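Long-range contacts in NAD-dependent dehydrogenase (Rhizobium meliloti, PDB 4Z0P), which reduces glyoxylate and hydroxypyruvate with NADPH as cofactor, as a member of the D-isomer specific 2-hydroxyacid dehydrogenase family: residues G144-G149 / D188-R193; F164-W169 / E177-Y182; A214-L219 / G251-A256. All coordinates share one frame; numbering follows the deposited sequence.

How the contacts relate
Three contacts illustrate how a Rossmann-type cofactor domain is assembled around one parallel sheet. Following the chain, strand 142-146 opens contact 1 and runs into the loop at NADPH; strand 165-169 then opens contact 2. Contact 2 closes first, after a short excursion, when strand 180-182 pairs beside strand 165-169 at the edge of the sheet. Contact 1 closes next, with helix 187-193, so contact 2 lies wholly within its span, and the two touch through Arg193 and Tyr182. Contact 3 follows in series: it opens at helix 213-216 with its turn and closes at the lead-in of strand 255-258, while Leu191 of contact 1 packs against Leu215 and Leu219 of contact 3.

Contact 1 (G144-G149 / D188-R193); sequences GIMGMG and DAFLGR. With NDP (NADPH dihydro-nicotinamide-adenine-dinucleotide phosphate), chain H.
The ring of Phe190 lies against the backbone of Gly144 and Ile145, pressing one corner into the strand. Its CZ sits 3.5 Å from Gly144 C, and Ile145 N comes to the ring edge, close to the ring plane, 3.6 Å from Phe190 CZ. The helix aims this side chain at the strand, and a first torsion of 159°, with CG swung opposite the backbone N, carries the ring the rest of the way. Gly144 has no side chain to hold it off. This is one step of a Rossmann fold: helix 187-193 covers strand 142-146, which ends in the glycine-rich turn beneath the dinucleotide. There Met148 N gives a weak hydrogen bond to O3B of NADPH (3.0 Å), and Gly149 CA approaches the cofactor's O5B to 3.3 Å, a closeness that leaves no place for a side chain. Met146 comes at the ring obliquely, its CG 3.5 Å from Phe190 CE1. A bend at the third torsion (66°) turns the methyl away from the Phe190 ring and toward Trp169, leaving the sulfur to make an oblique Met-aromatic contact, SD lying 5.3 Å from the centroid of the Phe190 ring. Leu191 reaches the same sulfur more loosely, through CD2. Trp169 and Leu197, on the two neighbouring strands, also touch the Phe190 ring.

Contact 2 (F164-W169 / E177-Y182); sequences FKVIGW and EGVETY. With NDP (NADPH dihydro-nicotinamide-adenine-dinucleotide phosphate), chain H.
Gly168 and Thr181 pair in parallel where strand 180-182 forms the edge of the Rossmann sheet beside strand 165-169. Both polar backbone atoms of Gly168 are used across this pairing. Its N donates to Glu180 O at 3.0 Å, with the donor in the carbonyl plane, and its O accepts from Tyr182 N at 2.8 Å, the donor tilted 23° from that plane. Gly168 O also lies at the edge of the Tyr182 ring. Toward the start of the strands water takes over from direct bonds. One molecule accepts from Lys165 NZ and Glu180 N while donating to Val166 O; a second accepts from Val166 N and donates to Gly178 O. Lys165, its chain bent at the second and fourth torsions, brings NZ within 2.6 Å of Glu180 OE2 in a salt bridge that meets the carboxylate on its anti side. The other oxygen, Glu180 OE1, pairs with Arg193, which also bonds Tyr182 OH; this added positive charge would tend to keep the carboxylate ionised. Thr181 OG1 turns to the carbonyl of Arg174, and Trp169 NE1 to that of Ala184. On the side covered by helix 150-161, Val166 CG1 and Val179 CG1 touch lightly. At the far end the Trp169 indole reaches the adenine of NADPH, CH2 lying 3.4 Å from the cofactor's C2A.

Contact 3 (A214-L219 / G251-A256); sequences ALFAKL and GVLGGA
Phe216 receives Leu253 squarely on one face of its ring, joining helix 213-216 to the segment that leads into strand 255-258 of the Rossmann-type domain. The two side chains cross at a slant, yet the meeting is a well-centred CH-pi contact: Leu253 CD1 stands 4.0 Å from the centroid of the Phe216 ring, only 11° off its normal. The second methyl takes a different place, CD2 lying 4.1 Å from Phe216 CG, so that the two branches of the leucine spread over the ring and its root. Leu253 puts CG opposite its own carbonyl carbon (chi1 -72°), and from there both methyls can reach the ring. This is the close, buried half of the contact. Phe230 also meets the Phe216 ring, Ile244 of helix 241-250 touches the same side chain, and Cys247 and Leu248 of that helix pack on Leu253.

Toward solvent the fit slackens. Val252, only partly covered, points at segment 214-219 but meets it through one methyl, CG1, which rests 4.1 Å from Phe216 O and a little farther from Phe216 CB. Exposed Ala217 adds little more than its backbone to that side. The chain here folds through a type I turn from Phe216 to Leu219, tied by the Leu219 N to Phe216 O hydrogen bond of 3.2 Å. No hydrogen bond links the two segments; instead Arg221 binds the carbonyls of Gly251 and Val252. At the last position of the turn, back on the buried side, Leu219 extends a single methyl, its CD1 4.4 Å from Leu253 CD2.

Contact 1 (G144-G149 / D188-R193)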
loop_
_atom_site.group_PDB
_atom_site.type_symbol
_atom_site.label_atom_id
_atom_site.label_comp_id
_atom_site.label_asym_id
_atom_site.label_seq_id
_atom_site.Cartn_x
_atom_site.Cartn_y
_atom_site.Cartn_z
ATOM N N GLY A 144 12.851 7.926 -3.944
ATOM C CA GLY A 144 13.497 8.454 -5.135
ATOM C C GLY A 144 13.247 7.491 -6.273
ATOM O O GLY A 144 13.610 6.328 -6.161
ATOM N N ILE A 145 12.644 7.970 -7.359
ATOM C CA ILE A 145 12.295 7.114 -8.486
ATOM C C ILE A 145 13.213 7.396 -9.653
ATOM O O ILE A 145 13.307 8.544 -10.102
ATOM C CB ILE A 145 10.832 7.324 -8.920
ATOM C CG1 ILE A 145 9.889 6.985 -7.753
ATOM C CG2 ILE A 145 10.518 6.442 -10.128
ATOM C CD1 ILE A 145 8.492 7.503 -7.949
ATOM N N MET A 146 13.931 6.354 -10.102
ATOM C CA MET A 146 14.737 6.417 -11.321
ATOM C C MET A 146 13.878 5.925 -12.491
ATOM O O MET A 146 13.487 4.753 -12.540
ATOM C CB MET A 146 16.020 5.623 -11.183
ATOM C CG MET A 146 17.016 6.293 -10.253
ATOM S SD MET A 146 18.490 5.368 -9.830
ATOM C CE MET A 146 19.312 5.279 -11.390
ATOM N N GLY A 147 13.619 6.843 -13.432
ATOM C CA GLY A 147 12.693 6.641 -14.551
ATOM C C GLY A 147 11.434 7.441 -14.323
ATOM O O GLY A 147 10.624 7.079 -13.476
ATOM N N MET A 148 11.286 8.544 -15.045
ATOM C CA MET A 148 10.187 9.506 -14.882
ATOM C C MET A 148 9.303 9.505 -16.122
ATOM O O MET A 148 8.963 10.566 -16.656
ATOM C CB MET A 148 10.757 10.916 -14.675
ATOM C CG MET A 148 11.259 11.188 -13.277
ATOM S SD MET A 148 9.869 11.454 -12.166
ATOM C CE MET A 148 9.708 9.846 -11.402
ATOM N N GLY A 149 8.956 8.319 -16.590
ATOM C CA GLY A 149 8.116 8.169 -17.748
ATOM C C GLY A 149 6.677 7.938 -17.343
ATOM O O GLY A 149 6.221 8.415 -16.293
ATOM N N ASP A 188 23.937 11.830 -8.464
ATOM C CA ASP A 188 24.528 11.709 -7.124
ATOM C C ASP A 188 23.797 12.508 -6.047
ATOM O O ASP A 188 23.616 12.018 -4.912
ATOM C CB ASP A 188 26.034 11.999 -7.167
ATOM C CG ASP A 188 26.840 10.825 -7.756
ATOM O OD1 ASP A 188 26.259 9.805 -8.212
ATOM O OD2 ASP A 188 28.073 10.920 -7.757
ATOM N N ALA A 189 23.348 13.715 -6.385
ATOM C CA ALA A 189 22.585 14.532 -5.439
ATOM C C ALA A 189 21.250 13.853 -5.115
ATOM O O ALA A 189 20.818 13.802 -3.954
ATOM C CB ALA A 189 22.364 15.920 -6.011
ATOM N N PHE A 190 20.604 13.335 -6.158
ATOM C CA PHE A 190 19.371 12.564 -6.026
ATOM C C PHE A 190 19.548 11.333 -5.131
ATOM O O PHE A 190 18.767 11.134 -4.206
ATOM C CB PHE A 190 18.828 12.218 -7.428
ATOM C CG PHE A 190 17.883 11.047 -7.474
ATOM C CD1 PHE A 190 18.372 9.766 -7.632
ATOM C CD2 PHE A 190 16.505 11.228 -7.441
ATOM C CE1 PHE A 190 17.502 8.679 -7.681
ATOM C CE2 PHE A 190 15.638 10.141 -7.520
ATOM C CZ PHE A 190 16.140 8.866 -7.631
ATOM N N LEU A 191 20.583 10.536 -5.375
ATOM C CA LEU A 191 20.824 9.325 -4.568
ATOM C C LEU A 191 21.044 9.663 -3.102
ATOM O O LEU A 191 20.492 8.997 -2.225
ATOM C CB LEU A 191 22.031 8.551 -5.102
ATOM C CG LEU A 191 21.863 7.935 -6.488
ATOM C CD1 LEU A 191 23.208 7.462 -7.016
ATOM C CD2 LEU A 191 20.862 6.780 -6.479
ATOM N N GLY A 192 21.824 10.711 -2.826
ATOM C CA GLY A 192 22.142 11.083 -1.457
ATOM C C GLY A 192 20.951 11.517 -0.622
ATOM O O GLY A 192 21.018 11.487 0.602
ATOM N N ARG A 193 19.857 11.902 -1.280
ATOM C CA ARG A 193 18.598 12.244 -0.613
ATOM C C ARG A 193 17.618 11.072 -0.488
ATOM O O ARG A 193 16.625 11.195 0.225
ATOM C CB ARG A 193 17.870 13.324 -1.402
ATOM C CG ARG A 193 18.553 14.666 -1.389
ATOM C CD ARG A 193 17.715 15.662 -2.170
ATOM N NE ARG A 193 16.419 15.897 -1.541
ATOM C CZ ARG A 193 15.431 16.621 -2.067
ATOM N NH1 ARG A 193 15.550 17.175 -3.267
ATOM N NH2 ARG A 193 14.304 16.788 -1.396
HETATM P PA NDP H . 8.792 5.346 -20.442
HETATM O O1A NDP H . 9.500 5.252 -21.785
HETATM O O2A NDP H . 7.530 6.140 -20.383
HETATM O O5B NDP H . 9.839 5.975 -19.433
HETATM C C5B NDP H . 11.201 5.609 -19.377
HETATM C C4B NDP H . 11.911 6.589 -18.483
HETATM O O4B NDP H . 13.240 6.105 -18.304
HETATM C C3B NDP H . 12.033 7.995 -19.067
HETATM O O3B NDP H . 11.906 8.921 -17.993
HETATM C C2B NDP H . 13.440 8.012 -19.625
HETATM O O2B NDP H . 14.049 9.288 -19.676
HETATM C C1B NDP H . 14.136 7.164 -18.594
HETATM N N9A NDP H . 15.414 6.666 -19.130
HETATM C C8A NDP H . 15.654 5.787 -20.124
HETATM N N7A NDP H . 16.932 5.570 -20.341
HETATM C C5A NDP H . 17.559 6.363 -19.422
HETATM C C6A NDP H . 18.917 6.613 -19.139
HETATM N N6A NDP H . 19.926 6.004 -19.803
HETATM N N1A NDP H . 19.218 7.486 -18.137
HETATM C C2A NDP H . 18.216 8.086 -17.479
HETATM N N3A NDP H . 16.901 7.936 -17.667
HETATM C C4A NDP H . 16.637 7.043 -18.656
HETATM O O3 NDP H . 8.610 3.809 -19.981
HETATM P PN NDP H . 7.449 3.342 -18.948
HETATM O O1N NDP H . 7.424 4.240 -17.758
HETATM O O2N NDP H . 6.182 3.078 -19.681
HETATM O O5D NDP H . 8.034 1.902 -18.603
HETATM C C5D NDP H . 9.281 1.803 -17.944
HETATM C C4D NDP H . 9.761 0.359 -17.915
HETATM O O4D NDP H . 9.040 -0.388 -16.933
HETATM C C3D NDP H . 9.548 -0.458 -19.182
HETATM O O3D NDP H . 10.564 -0.160 -20.161
HETATM C C2D NDP H . 9.599 -1.904 -18.730
HETATM O O2D NDP H . 10.943 -2.411 -18.809
HETATM C C1D NDP H . 9.196 -1.764 -17.239
HETATM N N1N NDP H . 7.951 -2.468 -16.920
HETATM C C2N NDP H . 7.942 -3.529 -16.022
HETATM C C3N NDP H . 6.792 -4.184 -15.696
HETATM C C7N NDP H . 6.721 -5.227 -14.621
HETATM O O7N NDP H . 5.711 -5.957 -14.585
HETATM N N7N NDP H . 7.713 -5.366 -13.768
HETATM C C4N NDP H . 5.525 -3.798 -16.362
HETATM C C5N NDP H . 5.631 -2.669 -17.320
HETATM C C6N NDP H . 6.771 -2.045 -17.549
HETATM P P2B NDP H . 13.613 10.376 -20.780
HETATM O O1X NDP H . 12.253 10.834 -20.319
HETATM O O2X NDP H . 14.690 11.432 -20.612
HETATM O O3X NDP H . 13.615 9.688 -22.094
#

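Contact 2 (F164-W169 / E177-Y182)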
loop_
_atom_site.group_PDB
_atom_site.type_symbol
_atom_site.label_atom_id
_atom_site.label_comp_id
_atom_site.label_asym_id
_atom_site.label_seq_id
_atom_site.Cartn_x
_atom_site.Cartn_y
_atom_site.Cartn_z
ATOM N N PHE A 164 4.408 10.366 1.268
ATOM C CA PHE A 164 5.848 10.269 1.075
ATOM C C PHE A 164 6.428 11.551 0.498
ATOM O O PHE A 164 5.772 12.269 -0.259
ATOM C CB PHE A 164 6.212 9.114 0.140
ATOM C CG PHE A 164 5.991 7.744 0.735
ATOM C CD1 PHE A 164 6.949 7.186 1.560
ATOM C CD2 PHE A 164 4.841 7.009 0.441
ATOM C CE1 PHE A 164 6.763 5.932 2.128
ATOM C CE2 PHE A 164 4.654 5.747 1.004
ATOM C CZ PHE A 164 5.615 5.206 1.840
ATOM N N LYS A 165 7.668 11.849 0.875
ATOM C CA LYS A 165 8.458 12.817 0.120
ATOM C C LYS A 165 8.931 12.090 -1.111
ATOM O O LYS A 165 9.461 10.983 -1.000
ATOM C CB LYS A 165 9.631 13.322 0.969
ATOM C CG LYS A 165 10.540 14.302 0.248
ATOM C CD LYS A 165 10.034 15.734 0.341
ATOM C CE LYS A 165 10.964 16.688 -0.390
ATOM N NZ LYS A 165 10.952 16.454 -1.858
ATOM N N VAL A 166 8.796 12.701 -2.276
ATOM C CA VAL A 166 9.138 12.013 -3.520
ATOM C C VAL A 166 10.004 12.892 -4.374
ATOM O O VAL A 166 9.707 14.070 -4.563
ATOM C CB VAL A 166 7.869 11.608 -4.313
ATOM C CG1 VAL A 166 8.270 10.818 -5.544
ATOM C CG2 VAL A 166 6.918 10.785 -3.462
ATOM N N ILE A 167 11.063 12.302 -4.904
ATOM C CA ILE A 167 11.885 12.951 -5.911
ATOM C C ILE A 167 12.094 11.981 -7.074
ATOM O O ILE A 167 11.998 10.776 -6.902
ATOM C CB ILE A 167 13.243 13.433 -5.337
ATOM C CG1 ILE A 167 14.067 12.264 -4.749
ATOM C CG2 ILE A 167 13.004 14.496 -4.285
ATOM C CD1 ILE A 167 15.409 12.653 -4.165
ATOM N N GLY A 168 12.455 12.533 -8.228
ATOM C CA GLY A 168 12.607 11.737 -9.450
ATOM C C GLY A 168 13.889 12.032 -10.200
ATOM O O GLY A 168 14.434 13.130 -10.103
ATOM N N TRP A 169 14.332 11.038 -10.971
ATOM C CA TRP A 169 15.520 11.172 -11.810
ATOM C C TRP A 169 15.272 10.538 -13.162
ATOM O O TRP A 169 14.662 9.472 -13.264
ATOM C CB TRP A 169 16.718 10.520 -11.124
ATOM C CG TRP A 169 17.982 10.537 -11.915
ATOM C CD1 TRP A 169 18.927 11.527 -11.934
ATOM C CD2 TRP A 169 18.463 9.514 -12.805
ATOM N NE1 TRP A 169 19.969 11.179 -12.768
ATOM C CE2 TRP A 169 19.694 9.959 -13.328
ATOM C CE3 TRP A 169 17.969 8.272 -13.215
ATOM C CZ2 TRP A 169 20.467 9.176 -14.215
ATOM C CZ3 TRP A 169 18.721 7.507 -14.109
ATOM C CH2 TRP A 169 19.951 7.964 -14.605
ATOM N N GLU A 177 4.337 18.549 -10.716
ATOM C CA GLU A 177 3.904 19.284 -9.527
ATOM C C GLU A 177 4.070 18.404 -8.276
ATOM O O GLU A 177 3.707 17.222 -8.292
ATOM C CB GLU A 177 2.452 19.778 -9.681
ATOM N N GLY A 178 4.663 18.974 -7.222
ATOM C CA GLY A 178 4.857 18.272 -5.946
ATOM C C GLY A 178 5.984 17.246 -5.900
ATOM O O GLY A 178 6.140 16.538 -4.887
ATOM N N VAL A 179 6.762 17.160 -6.986
ATOM C CA VAL A 179 7.859 16.197 -7.120
ATOM C C VAL A 179 9.070 16.910 -7.733
ATOM O O VAL A 179 9.066 17.246 -8.910
ATOM C CB VAL A 179 7.460 15.011 -8.026
ATOM C CG1 VAL A 179 8.641 14.064 -8.228
ATOM C CG2 VAL A 179 6.275 14.246 -7.427
ATOM N N GLU A 180 10.110 17.111 -6.930
ATOM C CA GLU A 180 11.349 17.677 -7.431
ATOM C C GLU A 180 11.999 16.623 -8.313
ATOM O O GLU A 180 12.031 15.445 -7.940
ATOM C CB GLU A 180 12.327 17.991 -6.313
ATOM C CG GLU A 180 11.842 18.983 -5.276
ATOM C CD GLU A 180 12.719 18.926 -4.056
ATOM O OE1 GLU A 180 13.901 19.305 -4.208
ATOM O OE2 GLU A 180 12.253 18.446 -2.987
ATOM N N THR A 181 12.490 17.036 -9.469
ATOM C CA THR A 181 13.165 16.123 -10.375
ATOM C C THR A 181 14.578 16.569 -10.703
ATOM O O THR A 181 14.921 17.764 -10.602
ATOM C CB THR A 181 12.386 15.956 -11.686
ATOM O OG1 THR A 181 12.283 17.223 -12.330
ATOM C CG2 THR A 181 11.011 15.420 -11.420
ATOM N N TYR A 182 15.384 15.592 -11.101
ATOM C CA TYR A 182 16.784 15.742 -11.407
ATOM C C TYR A 182 17.039 15.191 -12.794
ATOM O O TYR A 182 16.405 14.228 -13.193
ATOM C CB TYR A 182 17.636 14.939 -10.417
ATOM C CG TYR A 182 17.632 15.481 -8.995
ATOM C CD1 TYR A 182 16.567 15.228 -8.129
ATOM C CD2 TYR A 182 18.709 16.235 -8.514
ATOM C CE1 TYR A 182 16.561 15.737 -6.834
ATOM C CE2 TYR A 182 18.717 16.738 -7.223
ATOM C CZ TYR A 182 17.659 16.476 -6.379
ATOM O OH TYR A 182 17.672 16.983 -5.103
HETATM P PA NDP H . 8.792 5.346 -20.442
HETATM O O1A NDP H . 9.500 5.252 -21.785
HETATM O O2A NDP H . 7.530 6.140 -20.383
HETATM O O5B NDP H . 9.839 5.975 -19.433
HETATM C C5B NDP H . 11.201 5.609 -19.377
HETATM C C4B NDP H . 11.911 6.589 -18.483
HETATM O O4B NDP H . 13.240 6.105 -18.304
HETATM C C3B NDP H . 12.033 7.995 -19.067
HETATM O O3B NDP H . 11.906 8.921 -17.993
HETATM C C2B NDP H . 13.440 8.012 -19.625
HETATM O O2B NDP H . 14.049 9.288 -19.676
HETATM C C1B NDP H . 14.136 7.164 -18.594
HETATM N N9A NDP H . 15.414 6.666 -19.130
HETATM C C8A NDP H . 15.654 5.787 -20.124
HETATM N N7A NDP H . 16.932 5.570 -20.341
HETATM C C5A NDP H . 17.559 6.363 -19.422
HETATM C C6A NDP H . 18.917 6.613 -19.139
HETATM N N6A NDP H . 19.926 6.004 -19.803
HETATM N N1A NDP H . 19.218 7.486 -18.137
HETATM C C2A NDP H . 18.216 8.086 -17.479
HETATM N N3A NDP H . 16.901 7.936 -17.667
HETATM C C4A NDP H . 16.637 7.043 -18.656
HETATM O O3 NDP H . 8.610 3.809 -19.981
HETATM P PN NDP H . 7.449 3.342 -18.948
HETATM O O1N NDP H . 7.424 4.240 -17.758
HETATM O O2N NDP H . 6.182 3.078 -19.681
HETATM O O5D NDP H . 8.034 1.902 -18.603
HETATM C C5D NDP H . 9.281 1.803 -17.944
HETATM C C4D NDP H . 9.761 0.359 -17.915
HETATM O O4D NDP H . 9.040 -0.388 -16.933
HETATM C C3D NDP H . 9.548 -0.458 -19.182
HETATM O O3D NDP H . 10.564 -0.160 -20.161
HETATM C C2D NDP H . 9.599 -1.904 -18.730
HETATM O O2D NDP H . 10.943 -2.411 -18.809
HETATM C C1D NDP H . 9.196 -1.764 -17.239
HETATM N N1N NDP H . 7.951 -2.468 -16.920
HETATM C C2N NDP H . 7.942 -3.529 -16.022
HETATM C C3N NDP H . 6.792 -4.184 -15.696
HETATM C C7N NDP H . 6.721 -5.227 -14.621
HETATM O O7N NDP H . 5.711 -5.957 -14.585
HETATM N N7N NDP H . 7.713 -5.366 -13.768
HETATM C C4N NDP H . 5.525 -3.798 -16.362
HETATM C C5N NDP H . 5.631 -2.669 -17.320
HETATM C C6N NDP H . 6.771 -2.045 -17.549
HETATM P P2B NDP H . 13.613 10.376 -20.780
HETATM O O1X NDP H . 12.253 10.834 -20.319
HETATM O O2X NDP H . 14.690 11.432 -20.612
HETATM O O3X NDP H . 13.615 9.688 -22.094
HETATM O O HOH W 1 9.672 16.680 -4.042
HETATM O O HOH W 2 6.998 15.026 -2.413
#

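Contact 3 (A214-L219 / G251-A256)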
loop_
_atom_site.group_PDB
_atom_site.type_symbol
_atom_site.label_atom_id
_atom_site.label_comp_id
_atom_site.label_asym_id
_atom_site.label_seq_id
_atom_site.Cartn_x
_atom_site.Cartn_y
_atom_site.Cartn_z
ATOM N N ALA A 214 28.260 0.425 -5.931
ATOM C CA ALA A 214 28.647 1.842 -5.868
ATOM C C ALA A 214 27.435 2.760 -5.765
ATOM O O ALA A 214 27.467 3.739 -5.034
ATOM C CB ALA A 214 29.497 2.244 -7.060
ATOM N N LEU A 215 26.379 2.436 -6.501
ATOM C CA LEU A 215 25.138 3.221 -6.437
ATOM C C LEU A 215 24.441 3.078 -5.105
ATOM O O LEU A 215 24.027 4.080 -4.513
ATOM C CB LEU A 215 24.218 2.839 -7.595
ATOM C CG LEU A 215 22.904 3.639 -7.651
ATOM C CD1 LEU A 215 22.476 3.955 -9.069
ATOM C CD2 LEU A 215 21.799 2.906 -6.932
ATOM N N PHE A 216 24.321 1.840 -4.598
ATOM C CA PHE A 216 23.669 1.617 -3.293
ATOM C C PHE A 216 24.406 2.346 -2.153
ATOM O O PHE A 216 23.754 2.861 -1.231
ATOM C CB PHE A 216 23.566 0.125 -2.968
ATOM C CG PHE A 216 22.814 -0.699 -4.012
ATOM C CD1 PHE A 216 21.648 -0.218 -4.618
ATOM C CD2 PHE A 216 23.285 -1.944 -4.393
ATOM C CE1 PHE A 216 20.973 -0.969 -5.572
ATOM C CE2 PHE A 216 22.616 -2.700 -5.347
ATOM C CZ PHE A 216 21.478 -2.207 -5.953
ATOM N N ALA A 217 25.737 2.405 -2.242
ATOM C CA ALA A 217 26.568 3.142 -1.278
ATOM C C ALA A 217 26.347 4.665 -1.252
ATOM O O ALA A 217 26.726 5.315 -0.284
ATOM C CB ALA A 217 28.032 2.833 -1.508
ATOM N N LYS A 218 25.760 5.216 -2.316
ATOM C CA LYS A 218 25.447 6.640 -2.391
ATOM C C LYS A 218 24.058 6.995 -1.879
ATOM O O LYS A 218 23.764 8.171 -1.689
ATOM C CB LYS A 218 25.629 7.153 -3.820
ATOM C CG LYS A 218 27.079 7.146 -4.275
ATOM C CD LYS A 218 27.141 7.655 -5.714
ATOM C CE LYS A 218 28.554 7.630 -6.283
ATOM N NZ LYS A 218 28.829 6.348 -6.977
ATOM N N LEU A 219 23.220 5.995 -1.617
ATOM C CA LEU A 219 21.882 6.237 -1.060
ATOM C C LEU A 219 21.963 6.777 0.354
ATOM O O LEU A 219 22.960 6.593 1.052
ATOM C CB LEU A 219 21.051 4.958 -1.125
ATOM C CG LEU A 219 20.687 4.502 -2.545
ATOM C CD1 LEU A 219 20.056 3.102 -2.554
ATOM C CD2 LEU A 219 19.715 5.482 -3.188
ATOM N N GLY A 251 24.411 -4.885 5.299
ATOM C CA GLY A 251 23.536 -3.867 5.835
ATOM C C GLY A 251 23.573 -2.556 5.074
ATOM O O GLY A 251 22.840 -1.628 5.444
ATOM N N VAL A 252 24.371 -2.470 4.012
ATOM C CA VAL A 252 24.370 -1.298 3.123
ATOM C C VAL A 252 22.955 -1.087 2.562
ATOM O O VAL A 252 22.480 0.041 2.483
ATOM C CB VAL A 252 25.421 -1.394 2.004
ATOM C CG1 VAL A 252 25.216 -0.291 0.978
ATOM C CG2 VAL A 252 26.830 -1.260 2.601
ATOM N N LEU A 253 22.287 -2.182 2.202
ATOM C CA LEU A 253 20.852 -2.162 1.943
ATOM C C LEU A 253 20.123 -2.797 3.109
ATOM O O LEU A 253 20.492 -3.876 3.567
ATOM C CB LEU A 253 20.499 -2.943 0.681
ATOM C CG LEU A 253 20.892 -2.311 -0.657
ATOM C CD1 LEU A 253 20.590 -3.282 -1.793
ATOM C CD2 LEU A 253 20.139 -1.009 -0.877
ATOM N N GLY A 254 19.081 -2.123 3.584
ATOM C CA GLY A 254 18.295 -2.618 4.713
ATOM C C GLY A 254 17.239 -3.616 4.274
ATOM O O GLY A 254 16.735 -4.409 5.083
ATOM N N GLY A 255 16.895 -3.577 2.994
ATOM C CA GLY A 255 15.910 -4.481 2.430
ATOM C C GLY A 255 15.712 -4.213 0.967
ATOM O O GLY A 255 16.269 -3.261 0.407
ATOM N N ALA A 256 14.896 -5.057 0.330
ATOM C CA ALA A 256 14.620 -4.893 -1.089
ATOM C C ALA A 256 13.277 -5.490 -1.481
ATOM O O ALA A 256 12.777 -6.381 -0.802
ATOM C CB ALA A 256 15.726 -5.528 -1.923
#